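Local structure of KLLA0E08119p (Kluyveromyces lactis, 3VA7) at residues Asn698-Pro709 and Phe738-Asp749; Ala719-Asp728 and Tyr1008-Ser1016. The protein is the urea carboxylase part of a bifunctional urea-degrading enzyme and probably uses ATP, hydrogencarbonate and biotin to convert urea into urea-1-carboxylate. All blocks are in the same frame, centred on the assembly; numbering follows the deposited sequence.

Interaction 1 of 2, residues Asn698-Pro709 and Phe738-Asp749; sequences NRFGVRLIGPKP and FTGDEPVIITCD. With BTI (5-(hexahydro-2-oxo-1H-thieno[3,4-D]imidazol-6-yl)pentanal), chain B.
R703 reaches back across the neighbouring strand to T739, its NH1 donating to OG1 at 2.6 Å with the hydroxyl lying near the guanidinium plane. NH2 adds a weak second bond to the same oxygen. CG leaves anti to the backbone N (chi1 176°), and bends at chi2 and chi3 then fold the chain over V744, whose CB sits above one guanidinium face near its rim. With OG1 held this way, T739 presents CG2 to the biotin group, 3.6 Å from BTI C4, while V744 CG2 lies 3.8 Å from C10 on the biotin arm. NH2 of R703 also makes a weak bond to S1016 OG.

The backbones that carry these side chains pair antiparallel: V702 and I745 exchange both bonds, and L704 N donates to P743 O. In the turn that leads into strand 701-705, R699 O is gripped from opposite faces of its plane by T747 OG1 and D749 N. A bend at chi3 (48°) turns R699 NE onto D749 OD2, 2.7 Å away, approaching from above the carboxylate plane, with guanidinium and carboxylate 69° apart. R699 forms a second salt bridge with E531, and S506 hydrogen-bonds D749 OD1. At the far end, P709 CG touches F738 CE2 at 3.5 Å, P743 CB lies over the centre of one face of that ring, and a water links P707 O to D741 O.

Strand 742-746, following a type II' turn from T739 to E742, thus forms with strand 701-705 a wall of the carboxyltransferase biotin pocket, in a mixed sheet consistent with the cyclophilin-like fold of this family.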
# COMPACT_ATOMS: atom_id res chain seq x y z
N ASN A 698 -11.27 4.59 -15.90
CA ASN A 698 -10.06 4.94 -15.14
C ASN A 698 -8.99 3.88 -15.40
O ASN A 698 -9.15 3.08 -16.33
CB ASN A 698 -10.28 5.15 -13.63
CG ASN A 698 -10.75 3.89 -12.91
OD1 ASN A 698 -11.08 2.87 -13.51
ND2 ASN A 698 -10.80 3.97 -11.59
N ARG A 699 -7.94 3.85 -14.60
CA ARG A 699 -6.89 2.91 -14.86
C ARG A 699 -7.34 1.45 -14.72
O ARG A 699 -6.65 0.54 -15.22
CB ARG A 699 -5.68 3.23 -14.02
CG ARG A 699 -5.00 4.56 -14.40
CD ARG A 699 -3.97 4.96 -13.31
NE ARG A 699 -3.10 3.82 -12.97
CZ ARG A 699 -1.93 3.53 -13.53
NH1 ARG A 699 -1.38 4.33 -14.46
NH2 ARG A 699 -1.26 2.45 -13.11
N PHE A 700 -8.51 1.20 -14.13
CA PHE A 700 -8.94 -0.20 -14.06
C PHE A 700 -9.40 -0.62 -15.44
O PHE A 700 -9.40 -1.83 -15.76
CB PHE A 700 -10.07 -0.52 -13.03
CG PHE A 700 -9.88 0.09 -11.66
CD1 PHE A 700 -10.98 0.57 -10.97
CD2 PHE A 700 -8.64 0.20 -11.08
CE1 PHE A 700 -10.85 1.11 -9.70
CE2 PHE A 700 -8.48 0.79 -9.80
CZ PHE A 700 -9.59 1.24 -9.13
N GLY A 701 -9.82 0.36 -16.24
CA GLY A 701 -10.43 0.06 -17.52
C GLY A 701 -11.30 1.19 -18.01
O GLY A 701 -11.77 2.00 -17.24
N VAL A 702 -11.51 1.23 -19.32
CA VAL A 702 -12.15 2.33 -19.98
C VAL A 702 -13.46 1.83 -20.51
O VAL A 702 -13.50 1.00 -21.37
CB VAL A 702 -11.22 2.94 -21.05
CG1 VAL A 702 -11.97 3.88 -22.00
CG2 VAL A 702 -10.04 3.68 -20.33
N ARG A 703 -14.54 2.32 -19.93
CA ARG A 703 -15.88 1.83 -20.27
C ARG A 703 -16.45 2.46 -21.60
O ARG A 703 -16.16 3.62 -21.95
CB ARG A 703 -16.78 2.04 -19.04
CG ARG A 703 -18.24 1.68 -19.20
CD ARG A 703 -18.44 0.18 -19.33
NE ARG A 703 -18.28 -0.51 -18.05
CZ ARG A 703 -18.53 -1.80 -17.87
NH1 ARG A 703 -18.90 -2.56 -18.89
NH2 ARG A 703 -18.37 -2.34 -16.68
N LEU A 704 -17.23 1.69 -22.35
CA LEU A 704 -17.63 2.12 -23.71
C LEU A 704 -19.14 2.13 -23.84
O LEU A 704 -19.83 1.30 -23.24
CB LEU A 704 -17.04 1.21 -24.80
CG LEU A 704 -15.49 1.12 -24.85
CD1 LEU A 704 -15.03 0.13 -25.86
CD2 LEU A 704 -14.81 2.46 -25.08
N ILE A 705 -19.66 3.08 -24.61
CA ILE A 705 -21.08 3.09 -24.93
C ILE A 705 -21.20 2.81 -26.43
O ILE A 705 -20.56 3.47 -27.25
CB ILE A 705 -21.74 4.48 -24.60
CG1 ILE A 705 -21.48 4.89 -23.12
CG2 ILE A 705 -23.26 4.40 -24.85
CD1 ILE A 705 -21.34 6.42 -22.85
N GLY A 706 -22.02 1.82 -26.78
CA GLY A 706 -22.36 1.58 -28.17
C GLY A 706 -23.36 0.46 -28.34
O GLY A 706 -24.18 0.18 -27.45
N PRO A 707 -23.30 -0.21 -29.48
CA PRO A 707 -24.40 -1.14 -29.81
C PRO A 707 -24.45 -2.32 -28.87
O PRO A 707 -23.42 -2.79 -28.43
CB PRO A 707 -24.04 -1.63 -31.22
CG PRO A 707 -22.48 -1.41 -31.33
CD PRO A 707 -22.10 -0.35 -30.33
N LYS A 708 -25.64 -2.82 -28.61
CA LYS A 708 -25.86 -3.87 -27.64
C LYS A 708 -25.64 -5.21 -28.29
O LYS A 708 -25.95 -5.35 -29.42
CB LYS A 708 -27.27 -3.75 -27.04
CG LYS A 708 -27.52 -2.41 -26.33
CD LYS A 708 -26.42 -2.02 -25.28
CE LYS A 708 -26.50 -0.54 -24.85
NZ LYS A 708 -27.91 -0.10 -24.48
N PRO A 709 -25.10 -6.20 -27.57
CA PRO A 709 -24.77 -7.50 -28.23
C PRO A 709 -25.93 -8.41 -28.58
O PRO A 709 -26.98 -8.38 -27.93
CB PRO A 709 -23.88 -8.23 -27.20
CG PRO A 709 -23.44 -7.16 -26.24
CD PRO A 709 -24.53 -6.11 -26.22
N PHE A 738 -16.84 -7.88 -22.14
CA PHE A 738 -18.27 -7.64 -22.13
C PHE A 738 -18.89 -7.98 -20.74
O PHE A 738 -19.34 -9.12 -20.50
CB PHE A 738 -18.95 -8.39 -23.29
CG PHE A 738 -19.03 -7.60 -24.57
CD1 PHE A 738 -17.99 -7.63 -25.50
CD2 PHE A 738 -20.13 -6.79 -24.85
CE1 PHE A 738 -18.04 -6.84 -26.66
CE2 PHE A 738 -20.18 -6.01 -26.00
CZ PHE A 738 -19.14 -6.04 -26.90
N THR A 739 -18.93 -6.99 -19.84
CA THR A 739 -19.47 -7.23 -18.49
C THR A 739 -20.95 -7.13 -18.65
O THR A 739 -21.51 -6.05 -18.54
CB THR A 739 -18.99 -6.19 -17.48
OG1 THR A 739 -19.55 -4.90 -17.84
CG2 THR A 739 -17.48 -6.10 -17.48
N GLY A 740 -21.61 -8.26 -18.90
CA GLY A 740 -23.04 -8.22 -19.35
C GLY A 740 -23.12 -7.64 -20.79
O GLY A 740 -22.39 -8.10 -21.69
N ASP A 741 -23.94 -6.61 -20.99
CA ASP A 741 -24.25 -6.10 -22.30
C ASP A 741 -23.42 -4.84 -22.69
O ASP A 741 -23.62 -4.22 -23.73
CB ASP A 741 -25.76 -5.86 -22.39
CG ASP A 741 -26.57 -7.14 -22.32
OD1 ASP A 741 -26.34 -8.04 -23.18
OD2 ASP A 741 -27.46 -7.28 -21.43
N GLU A 742 -22.46 -4.49 -21.86
CA GLU A 742 -21.64 -3.33 -22.10
C GLU A 742 -20.19 -3.74 -21.93
O GLU A 742 -19.89 -4.53 -21.02
CB GLU A 742 -21.95 -2.28 -21.09
CG GLU A 742 -23.31 -1.62 -21.27
CD GLU A 742 -23.77 -0.94 -20.00
OE1 GLU A 742 -23.19 0.08 -19.62
OE2 GLU A 742 -24.70 -1.47 -19.36
N PRO A 743 -19.28 -3.22 -22.80
CA PRO A 743 -17.87 -3.59 -22.80
C PRO A 743 -16.98 -2.55 -22.18
O PRO A 743 -17.36 -1.41 -22.05
CB PRO A 743 -17.54 -3.68 -24.29
CG PRO A 743 -18.42 -2.56 -24.92
CD PRO A 743 -19.61 -2.32 -23.93
N VAL A 744 -15.78 -2.96 -21.82
CA VAL A 744 -14.85 -2.08 -21.18
C VAL A 744 -13.47 -2.55 -21.57
O VAL A 744 -13.22 -3.78 -21.65
CB VAL A 744 -15.04 -2.09 -19.66
CG1 VAL A 744 -15.21 -3.54 -19.12
CG2 VAL A 744 -13.91 -1.37 -18.98
N ILE A 745 -12.58 -1.60 -21.83
CA ILE A 745 -11.25 -1.98 -22.14
C ILE A 745 -10.39 -2.15 -20.90
O ILE A 745 -10.13 -1.19 -20.20
CB ILE A 745 -10.56 -0.98 -23.08
CG1 ILE A 745 -11.44 -0.71 -24.32
CG2 ILE A 745 -9.15 -1.52 -23.47
CD1 ILE A 745 -10.99 0.53 -25.02
N ILE A 746 -9.88 -3.38 -20.70
CA ILE A 746 -8.97 -3.76 -19.61
C ILE A 746 -7.60 -3.06 -19.73
O ILE A 746 -6.83 -3.35 -20.63
CB ILE A 746 -8.80 -5.35 -19.52
CG1 ILE A 746 -10.15 -6.09 -19.58
CG2 ILE A 746 -8.07 -5.78 -18.27
CD1 ILE A 746 -11.07 -5.61 -18.55
N THR A 747 -7.27 -2.18 -18.82
CA THR A 747 -6.02 -1.45 -18.96
C THR A 747 -5.01 -1.81 -17.85
O THR A 747 -5.21 -2.77 -17.12
CB THR A 747 -6.32 0.05 -18.95
OG1 THR A 747 -7.10 0.36 -17.73
CG2 THR A 747 -7.09 0.46 -20.29
N CYS A 748 -3.93 -1.05 -17.69
CA CYS A 748 -2.82 -1.49 -16.82
C CYS A 748 -3.07 -1.67 -15.32
O CYS A 748 -2.28 -2.30 -14.65
CB CYS A 748 -1.57 -0.65 -17.05
SG CYS A 748 -1.85 1.09 -16.59
N ASP A 749 -4.12 -1.07 -14.76
CA ASP A 749 -4.53 -1.39 -13.37
C ASP A 749 -5.69 -2.37 -13.34
O ASP A 749 -6.46 -2.39 -12.37
CB ASP A 749 -4.92 -0.18 -12.58
CG ASP A 749 -3.72 0.57 -12.05
OD1 ASP A 749 -2.57 0.02 -12.13
OD2 ASP A 749 -3.94 1.73 -11.56
C11 BTI B . -14.09 -0.30 -14.67
O11 BTI B . -15.22 -0.44 -14.12
C10 BTI B . -13.21 -1.47 -15.21
C9 BTI B . -13.85 -2.81 -14.88
C8 BTI B . -13.27 -4.02 -15.61
C7 BTI B . -14.20 -5.25 -15.67
C2 BTI B . -14.82 -5.67 -14.35
S1 BTI B . -13.61 -6.08 -13.13
C6 BTI B . -14.70 -7.11 -12.21
C5 BTI B . -15.77 -7.63 -13.16
N3 BTI B . -15.28 -8.95 -13.46
C3 BTI B . -14.87 -9.02 -14.70
O3 BTI B . -14.42 -10.13 -15.25
N2 BTI B . -14.99 -7.87 -15.33
C4 BTI B . -15.69 -6.90 -14.51
O HOH W 1 -22.63 -2.42 -25.49

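Interaction 2 of 2, residues Ala719-Asp728 and Tyr1008-Ser1016. With BTI (5-(hexahydro-2-oxo-1H-thieno[3,4-D]imidazol-6-yl)pentanal), chain B.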
# COMPACT_ATOMS: atom_id res chain seq x y z
N ALA A 719 -21.86 -21.08 -15.31
CA ALA A 719 -20.98 -19.94 -15.02
C ALA A 719 -21.76 -18.58 -14.85
O ALA A 719 -21.16 -17.52 -14.63
CB ALA A 719 -19.91 -19.81 -16.08
N GLY A 720 -23.08 -18.64 -14.95
CA GLY A 720 -23.94 -17.48 -14.81
C GLY A 720 -24.94 -17.48 -15.95
O GLY A 720 -24.65 -17.97 -17.05
N LEU A 721 -26.11 -16.91 -15.71
CA LEU A 721 -27.17 -16.95 -16.68
C LEU A 721 -26.95 -16.01 -17.84
O LEU A 721 -27.26 -16.34 -18.97
CB LEU A 721 -28.50 -16.73 -16.00
CG LEU A 721 -28.88 -18.04 -15.32
CD1 LEU A 721 -30.04 -17.88 -14.40
CD2 LEU A 721 -29.20 -19.07 -16.38
N HIS A 722 -26.37 -14.85 -17.61
CA HIS A 722 -26.28 -13.91 -18.71
C HIS A 722 -25.35 -14.45 -19.82
O HIS A 722 -24.26 -14.96 -19.53
CB HIS A 722 -25.80 -12.59 -18.21
CG HIS A 722 -25.80 -11.54 -19.25
ND1 HIS A 722 -26.80 -10.60 -19.35
CD2 HIS A 722 -24.93 -11.29 -20.26
CE1 HIS A 722 -26.53 -9.79 -20.36
NE2 HIS A 722 -25.39 -10.18 -20.92
N PRO A 723 -25.76 -14.34 -21.10
CA PRO A 723 -25.00 -15.06 -22.09
C PRO A 723 -23.58 -14.62 -22.27
O PRO A 723 -22.85 -15.36 -22.91
CB PRO A 723 -25.77 -14.82 -23.39
CG PRO A 723 -27.12 -14.46 -22.95
CD PRO A 723 -26.92 -13.68 -21.72
N SER A 724 -23.15 -13.47 -21.72
CA SER A 724 -21.71 -13.05 -21.73
C SER A 724 -20.89 -13.73 -20.65
O SER A 724 -19.65 -13.59 -20.64
CB SER A 724 -21.54 -11.56 -21.50
OG SER A 724 -21.77 -11.24 -20.13
N ASN A 725 -21.57 -14.36 -19.69
CA ASN A 725 -20.94 -15.02 -18.55
C ASN A 725 -20.19 -16.27 -19.02
O ASN A 725 -20.72 -17.05 -19.80
CB ASN A 725 -22.00 -15.40 -17.51
CG ASN A 725 -22.62 -14.20 -16.80
OD1 ASN A 725 -22.56 -13.04 -17.26
ND2 ASN A 725 -23.24 -14.47 -15.66
N ALA A 726 -19.00 -16.49 -18.47
CA ALA A 726 -18.05 -17.46 -18.96
C ALA A 726 -17.42 -18.11 -17.78
O ALA A 726 -17.26 -17.46 -16.73
CB ALA A 726 -16.97 -16.75 -19.80
N HIS A 727 -17.06 -19.39 -17.92
CA HIS A 727 -16.26 -20.01 -16.87
C HIS A 727 -14.96 -19.19 -16.74
O HIS A 727 -14.18 -19.04 -17.68
CB HIS A 727 -16.00 -21.48 -17.17
CG HIS A 727 -17.23 -22.34 -17.06
ND1 HIS A 727 -17.62 -22.95 -15.88
CD2 HIS A 727 -18.16 -22.68 -17.99
CE1 HIS A 727 -18.72 -23.65 -16.11
NE2 HIS A 727 -19.07 -23.49 -17.37
N ASP A 728 -14.78 -18.63 -15.57
CA ASP A 728 -13.71 -17.65 -15.33
C ASP A 728 -12.37 -18.15 -15.88
O ASP A 728 -12.02 -19.35 -15.70
CB ASP A 728 -13.67 -17.27 -13.83
CG ASP A 728 -15.03 -16.75 -13.31
OD1 ASP A 728 -15.03 -15.74 -12.58
OD2 ASP A 728 -16.10 -17.33 -13.68
N TYR A 1008 -25.11 -23.49 -7.16
CA TYR A 1008 -26.35 -22.79 -7.38
C TYR A 1008 -26.31 -22.01 -8.68
O TYR A 1008 -25.25 -21.49 -9.09
CB TYR A 1008 -26.52 -21.85 -6.20
CG TYR A 1008 -26.82 -22.58 -4.87
CD1 TYR A 1008 -27.42 -23.84 -4.89
CD2 TYR A 1008 -26.58 -21.98 -3.62
CE1 TYR A 1008 -27.73 -24.52 -3.74
CE2 TYR A 1008 -26.93 -22.64 -2.42
CZ TYR A 1008 -27.50 -23.94 -2.49
OH TYR A 1008 -27.88 -24.69 -1.35
N LEU A 1009 -27.45 -21.94 -9.37
CA LEU A 1009 -27.56 -21.04 -10.50
C LEU A 1009 -27.40 -19.58 -10.04
O LEU A 1009 -27.51 -19.26 -8.85
CB LEU A 1009 -28.90 -21.24 -11.13
CG LEU A 1009 -29.29 -22.55 -11.83
CD1 LEU A 1009 -30.65 -22.32 -12.48
CD2 LEU A 1009 -28.25 -22.95 -12.92
N GLY A 1010 -27.18 -18.66 -10.97
CA GLY A 1010 -26.92 -17.28 -10.58
C GLY A 1010 -26.61 -16.49 -11.81
O GLY A 1010 -27.00 -16.88 -12.92
N THR A 1011 -25.89 -15.39 -11.65
CA THR A 1011 -25.46 -14.60 -12.77
C THR A 1011 -24.50 -13.56 -12.21
O THR A 1011 -24.49 -13.30 -11.01
CB THR A 1011 -26.61 -13.85 -13.50
OG1 THR A 1011 -26.08 -13.16 -14.63
CG2 THR A 1011 -27.26 -12.75 -12.61
N LYS A 1012 -23.71 -12.98 -13.09
CA LYS A 1012 -22.80 -11.94 -12.71
C LYS A 1012 -23.50 -10.66 -13.09
O LYS A 1012 -24.45 -10.69 -13.89
CB LYS A 1012 -21.49 -12.15 -13.45
CG LYS A 1012 -20.69 -13.36 -12.86
CD LYS A 1012 -20.18 -14.28 -13.95
CE LYS A 1012 -19.19 -15.27 -13.40
NZ LYS A 1012 -18.68 -16.14 -14.46
N TYR A 1013 -23.11 -9.54 -12.49
CA TYR A 1013 -23.85 -8.33 -12.74
C TYR A 1013 -23.83 -7.90 -14.23
O TYR A 1013 -22.91 -8.24 -15.00
CB TYR A 1013 -23.30 -7.20 -11.87
CG TYR A 1013 -23.78 -7.14 -10.41
CD1 TYR A 1013 -24.03 -8.31 -9.64
CD2 TYR A 1013 -23.92 -5.90 -9.76
CE1 TYR A 1013 -24.44 -8.24 -8.31
CE2 TYR A 1013 -24.33 -5.82 -8.39
CZ TYR A 1013 -24.58 -6.97 -7.70
OH TYR A 1013 -24.95 -6.85 -6.39
N ASN A 1014 -24.88 -7.17 -14.63
CA ASN A 1014 -24.98 -6.60 -15.95
C ASN A 1014 -25.46 -5.17 -15.86
O ASN A 1014 -26.66 -4.92 -15.75
CB ASN A 1014 -25.91 -7.47 -16.79
CG ASN A 1014 -26.40 -6.76 -18.07
OD1 ASN A 1014 -27.56 -6.95 -18.48
ND2 ASN A 1014 -25.55 -5.93 -18.66
N PRO A 1015 -24.54 -4.19 -15.92
CA PRO A 1015 -23.09 -4.28 -16.03
C PRO A 1015 -22.50 -4.45 -14.65
O PRO A 1015 -23.22 -4.34 -13.66
CB PRO A 1015 -22.69 -2.88 -16.56
CG PRO A 1015 -23.62 -1.98 -15.96
CD PRO A 1015 -24.96 -2.79 -15.81
N SER A 1016 -21.19 -4.63 -14.57
CA SER A 1016 -20.55 -4.81 -13.28
C SER A 1016 -20.54 -3.55 -12.41
O SER A 1016 -20.66 -2.45 -12.90
CB SER A 1016 -19.15 -5.38 -13.50
OG SER A 1016 -18.45 -4.62 -14.48
C11 BTI B . -14.09 -0.30 -14.67
O11 BTI B . -15.22 -0.44 -14.12
C10 BTI B . -13.21 -1.47 -15.21
C9 BTI B . -13.85 -2.81 -14.88
C8 BTI B . -13.27 -4.02 -15.61
C7 BTI B . -14.20 -5.25 -15.67
C2 BTI B . -14.82 -5.67 -14.35
S1 BTI B . -13.61 -6.08 -13.13
C6 BTI B . -14.70 -7.11 -12.21
C5 BTI B . -15.77 -7.63 -13.16
N3 BTI B . -15.28 -8.95 -13.46
C3 BTI B . -14.87 -9.02 -14.70
O3 BTI B . -14.42 -10.13 -15.25
N2 BTI B . -14.99 -7.87 -15.33
C4 BTI B . -15.69 -6.90 -14.51
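K1012 lays its aliphatic chain alongside N725, the two side chains sliding past each other in opposite directions. Here a C/D loop packs on the type I turn (H722 to N725) and the start of strand 725-730 in the A/B part of the carboxyltransferase domain. Nearly straight beyond chi2 (chi3 169°), the lysine brings NZ into the carbonyl plane of A719 O, at 2.8 Å. From the other direction comes D728, whose OD2 forms a salt bridge with NZ at 2.9 Å, met on the syn side, 29° out of the carboxylate plane. G755 O also accepts from NZ, and Y1044, part of the urea pocket, bonds the other oxygen of D728. A leucine in place of K1012 would probably leave the D728 carboxylate without its charged mate and the A719 and G755 carbonyls without this donor.

Farther along, G1010 O takes the L721 N-H at 2.9 Å and lies against the L721 side chain. G720 CA lies 3.8 Å from T1011 CA, and its positive phi (133°) suits a glycine. H722 and N1014 side chains cross roughly at right angles. Past the cis peptide before P1015, the loop reaches the biotin group, where S1016 OG lies 3.6 Å from BTI C4.

Along the chain the segments alternate: 698-709, 719-728, 738-749, then 1008-1016, so the two interactions cross. Interaction 1 closes a loop of 28 residues, and the first half of interaction 2 lies inside that loop. Interaction 2 closes a much longer loop, of 279 residues, tying the A/B part of the carboxyltransferase domain to the connection between strands 997-1001 and 1024-1028 in the C/D part. Their centres are about 16 Å apart and they meet directly: H722 packs on D741, and S724 makes a weak bond to G740. Interaction 1 stays within one sheet of the A/B part, whereas interaction 2 joins the two parts, and both border the same biotin.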